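Bottromycin amidohydrolase (Streptomyces purpureus, PDB 6I5S) probably acts as a zinc-dependent, thiazoline-specific amidohydrolase that is the gatekeeper of biosynthesis of the peptide antibiotic bottromycin. Local coordinates at residues I160-A168 with E189-D199. Numbering follows the deposited sequence.
Sequences IVSGMRDVA and ERPVFEALVRD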
loop_
_atom_site.group_PDB
_atom_site.type_symbol
_atom_site.label_atom_id
_atom_site.label_comp_id
_atom_site.label_asym_id
_atom_site.label_seq_id
_atom_site.Cartn_x
_atom_site.Cartn_y
_atom_site.Cartn_z
ATOM N N ILE A 160 17.753 1.157 -17.179
ATOM C CA ILE A 160 17.459 1.735 -18.476
ATOM C C ILE A 160 17.411 0.644 -19.528
ATOM O O ILE A 160 18.392 -0.091 -19.749
ATOM C CB ILE A 160 18.479 2.815 -18.854
ATOM C CG1 ILE A 160 18.567 3.894 -17.769
ATOM C CG2 ILE A 160 18.106 3.399 -20.186
ATOM C CD1 ILE A 160 17.261 4.568 -17.453
ATOM N N VAL A 161 16.268 0.550 -20.195
ATOM C CA VAL A 161 16.018 -0.461 -21.216
ATOM C C VAL A 161 15.769 0.271 -22.530
ATOM O O VAL A 161 14.922 1.171 -22.601
ATOM C CB VAL A 161 14.841 -1.370 -20.818
ATOM C CG1 VAL A 161 14.508 -2.352 -21.851
ATOM C CG2 VAL A 161 15.158 -2.082 -19.478
ATOM N N SER A 162 16.534 -0.070 -23.553
ATOM C CA SER A 162 16.364 0.561 -24.852
ATOM C C SER A 162 16.302 -0.442 -25.999
ATOM O O SER A 162 16.325 -0.032 -27.171
ATOM C CB SER A 162 17.487 1.558 -25.066
ATOM O OG SER A 162 18.695 0.874 -25.228
ATOM N N GLY A 163 16.202 -1.733 -25.715
ATOM C CA GLY A 163 16.119 -2.742 -26.756
ATOM C C GLY A 163 15.766 -4.083 -26.145
ATOM O O GLY A 163 15.605 -4.208 -24.939
ATOM N N MET A 164 15.708 -5.103 -27.009
ATOM C CA MET A 164 15.226 -6.428 -26.623
ATOM C C MET A 164 16.180 -7.093 -25.637
ATOM O O MET A 164 15.749 -7.751 -24.675
ATOM C CB MET A 164 15.050 -7.304 -27.868
ATOM C CG MET A 164 13.709 -7.148 -28.583
ATOM S SD MET A 164 13.738 -7.636 -30.337
ATOM C CE MET A 164 11.986 -7.818 -30.680
ATOM N N ARG A 165 17.477 -6.902 -25.831
ATOM C CA ARG A 165 18.435 -7.547 -24.927
ATOM C C ARG A 165 18.322 -6.984 -23.522
ATOM O O ARG A 165 18.401 -7.732 -22.539
ATOM C CB ARG A 165 19.868 -7.387 -25.436
ATOM C CG ARG A 165 20.878 -8.069 -24.506
ATOM C CD ARG A 165 22.229 -8.284 -25.134
ATOM N NE ARG A 165 22.959 -9.335 -24.431
ATOM C CZ ARG A 165 22.905 -10.629 -24.737
ATOM N NH1 ARG A 165 22.165 -11.061 -25.759
ATOM N NH2 ARG A 165 23.609 -11.495 -24.024
ATOM N N ASP A 166 18.130 -5.663 -23.404
ATOM C CA ASP A 166 17.910 -5.074 -22.098
ATOM C C ASP A 166 16.648 -5.644 -21.451
ATOM O O ASP A 166 16.623 -5.887 -20.232
ATOM C CB ASP A 166 17.779 -3.554 -22.205
ATOM C CG ASP A 166 19.058 -2.869 -22.657
ATOM O OD1 ASP A 166 20.169 -3.434 -22.442
ATOM O OD2 ASP A 166 18.929 -1.749 -23.231
ATOM N N VAL A 167 15.564 -5.809 -22.241
ATOM C CA VAL A 167 14.328 -6.392 -21.709
ATOM C C VAL A 167 14.582 -7.823 -21.222
ATOM O O VAL A 167 14.097 -8.244 -20.164
ATOM C CB VAL A 167 13.206 -6.361 -22.770
ATOM C CG1 VAL A 167 12.007 -7.258 -22.350
ATOM C CG2 VAL A 167 12.700 -4.909 -22.990
ATOM N N ALA A 168 15.301 -8.595 -22.005
ATOM C CA ALA A 168 15.559 -9.987 -21.627
ATOM C C ALA A 168 16.281 -10.067 -20.281
ATOM O O ALA A 168 16.011 -10.969 -19.469
ATOM C CB ALA A 168 16.360 -10.652 -22.755
ATOM N N GLU A 189 10.216 3.616 -24.143
ATOM C CA GLU A 189 9.820 3.878 -25.520
ATOM C C GLU A 189 8.744 2.883 -25.961
ATOM O O GLU A 189 8.696 1.743 -25.498
ATOM C CB GLU A 189 11.044 3.787 -26.439
ATOM C CG GLU A 189 12.055 4.896 -26.236
ATOM C CD GLU A 189 13.497 4.539 -26.649
ATOM O OE1 GLU A 189 14.039 3.462 -26.251
ATOM O OE2 GLU A 189 14.099 5.363 -27.365
ATOM N N ARG A 190 7.928 3.292 -26.951
ATOM C CA ARG A 190 6.794 2.454 -27.332
ATOM C C ARG A 190 7.210 1.074 -27.842
ATOM O O ARG A 190 6.612 0.078 -27.405
ATOM C CB ARG A 190 5.942 3.169 -28.401
ATOM C CG ARG A 190 4.626 2.436 -28.695
ATOM C CD ARG A 190 4.040 2.741 -30.087
ATOM N NE ARG A 190 4.969 2.293 -31.135
ATOM C CZ ARG A 190 5.720 3.104 -31.880
ATOM N NH1 ARG A 190 5.646 4.429 -31.727
ATOM N NH2 ARG A 190 6.552 2.582 -32.786
ATOM N N PRO A 191 8.158 0.939 -28.771
ATOM C CA PRO A 191 8.547 -0.413 -29.246
ATOM C C PRO A 191 9.116 -1.295 -28.133
ATOM O O PRO A 191 8.962 -2.537 -28.130
ATOM C CB PRO A 191 9.594 -0.109 -30.328
ATOM C CG PRO A 191 9.641 1.283 -30.528
ATOM C CD PRO A 191 8.912 2.014 -29.450
ATOM N N VAL A 192 9.829 -0.675 -27.198
ATOM C CA VAL A 192 10.369 -1.395 -26.063
ATOM C C VAL A 192 9.254 -1.860 -25.133
ATOM O O VAL A 192 9.268 -3.016 -24.684
ATOM C CB VAL A 192 11.428 -0.531 -25.359
ATOM C CG1 VAL A 192 11.968 -1.249 -24.134
ATOM C CG2 VAL A 192 12.595 -0.195 -26.318
ATOM N N PHE A 193 8.273 -0.991 -24.838
ATOM C CA PHE A 193 7.117 -1.396 -24.055
ATOM C C PHE A 193 6.418 -2.593 -24.702
ATOM O O PHE A 193 6.044 -3.558 -24.022
ATOM C CB PHE A 193 6.168 -0.217 -23.873
ATOM C CG PHE A 193 4.925 -0.557 -23.118
ATOM C CD1 PHE A 193 4.907 -0.477 -21.740
ATOM C CD2 PHE A 193 3.804 -0.974 -23.788
ATOM C CE1 PHE A 193 3.727 -0.774 -21.049
ATOM C CE2 PHE A 193 2.632 -1.260 -23.126
ATOM C CZ PHE A 193 2.592 -1.186 -21.765
ATOM N N GLU A 194 6.199 -2.533 -26.015
ATOM C CA GLU A 194 5.447 -3.604 -26.676
ATOM C C GLU A 194 6.168 -4.921 -26.561
ATOM O O GLU A 194 5.535 -5.974 -26.344
ATOM C CB GLU A 194 5.217 -3.279 -28.166
ATOM C CG GLU A 194 4.255 -2.149 -28.392
ATOM C CD GLU A 194 4.138 -1.693 -29.845
ATOM O OE1 GLU A 194 4.797 -2.229 -30.780
ATOM O OE2 GLU A 194 3.346 -0.742 -30.056
ATOM N N ALA A 195 7.490 -4.894 -26.758
ATOM C CA ALA A 195 8.287 -6.105 -26.601
ATOM C C ALA A 195 8.270 -6.602 -25.157
ATOM O O ALA A 195 8.193 -7.819 -24.931
ATOM C CB ALA A 195 9.717 -5.863 -27.053
ATOM N N LEU A 196 8.346 -5.677 -24.189
ATOM C CA LEU A 196 8.365 -6.035 -22.768
ATOM C C LEU A 196 7.067 -6.698 -22.360
ATOM O O LEU A 196 7.076 -7.760 -21.729
ATOM C CB LEU A 196 8.588 -4.784 -21.926
ATOM C CG LEU A 196 8.438 -4.908 -20.412
ATOM C CD1 LEU A 196 9.485 -5.844 -19.903
ATOM C CD2 LEU A 196 8.624 -3.554 -19.820
ATOM N N VAL A 197 5.925 -6.113 -22.746
ATOM C CA VAL A 197 4.679 -6.738 -22.319
ATOM C C VAL A 197 4.427 -8.031 -23.059
ATOM O O VAL A 197 3.874 -8.974 -22.465
ATOM C CB VAL A 197 3.471 -5.764 -22.399
ATOM C CG1 VAL A 197 3.697 -4.587 -21.402
ATOM C CG2 VAL A 197 3.226 -5.311 -23.796
ATOM N N ARG A 198 4.864 -8.148 -24.340
ATOM C CA ARG A 198 4.748 -9.410 -25.049
ATOM C C ARG A 198 5.575 -10.491 -24.352
ATOM O O ARG A 198 5.103 -11.606 -24.107
ATOM C CB ARG A 198 5.220 -9.226 -26.498
ATOM C CG ARG A 198 5.270 -10.504 -27.333
ATOM C CD ARG A 198 6.110 -10.246 -28.590
ATOM N NE ARG A 198 7.500 -10.058 -28.170
ATOM C CZ ARG A 198 8.415 -9.370 -28.838
ATOM N NH1 ARG A 198 8.101 -8.794 -30.017
ATOM N NH2 ARG A 198 9.643 -9.270 -28.360
ATOM N N ASP A 199 6.813 -10.162 -23.999
ATOM C CA ASP A 199 7.693 -11.188 -23.434
ATOM C C ASP A 199 7.389 -11.497 -21.965
ATOM O O ASP A 199 7.562 -12.654 -21.524
ATOM C CB ASP A 199 9.156 -10.770 -23.587
ATOM C CG ASP A 199 9.569 -10.673 -25.069
ATOM O OD1 ASP A 199 8.843 -11.230 -25.912
ATOM O OD2 ASP A 199 10.572 -10.005 -25.397
HETATM O O HOH W 1 12.980 2.514 -24.058
#
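Met164 CE packs against the guanidinium edge of Arg198, 3.6 Å from NH2, without a hydrogen bond, while Ala195 CA sits over one face, displaced from its centre. Asp199 takes the NE/NH2 edge: both nitrogens grip the carboxylate side-on, with Arg198 NE to Asp199 OD1 at 2.9 Å, approached from above the carboxylate plane. The bend at chi3 (68°) folds the arginine back to its neighbour. Met164, extended beyond CG, runs roughly perpendicular to the Arg198 side chain, though its atoms are not sharply defined. Deeper in, Val167 splits its two methyls between successive turns of helix 190-203. CG1, anti to the backbone N (chi1 167°), meets Leu196 CD1. CG2 lies 3.9 Å from Val192 CG1. Val192 CG1 also touches Val161 CG1 at 3.6 Å, and its CG2 rests on the backbone of Ser162. At the upstream end one water donates to Val161 O (2.8 Å) and Glu189 OE1 and accepts from Glu189 N. Ser162 N meanwhile binds the anti lone pair of Asp166 OD2 at 2.9 Å, tying the turn to the helix it precedes. The axes of helices 164-168 and 190-199 pass 9.8 Å apart at -39°. With no direct hydrogen bond across, aliphatic dispersion and one bridging water join this peripheral helix pair; the Arg198-Asp199 salt bridge stays within helix 190-203, probably balancing its own two charges.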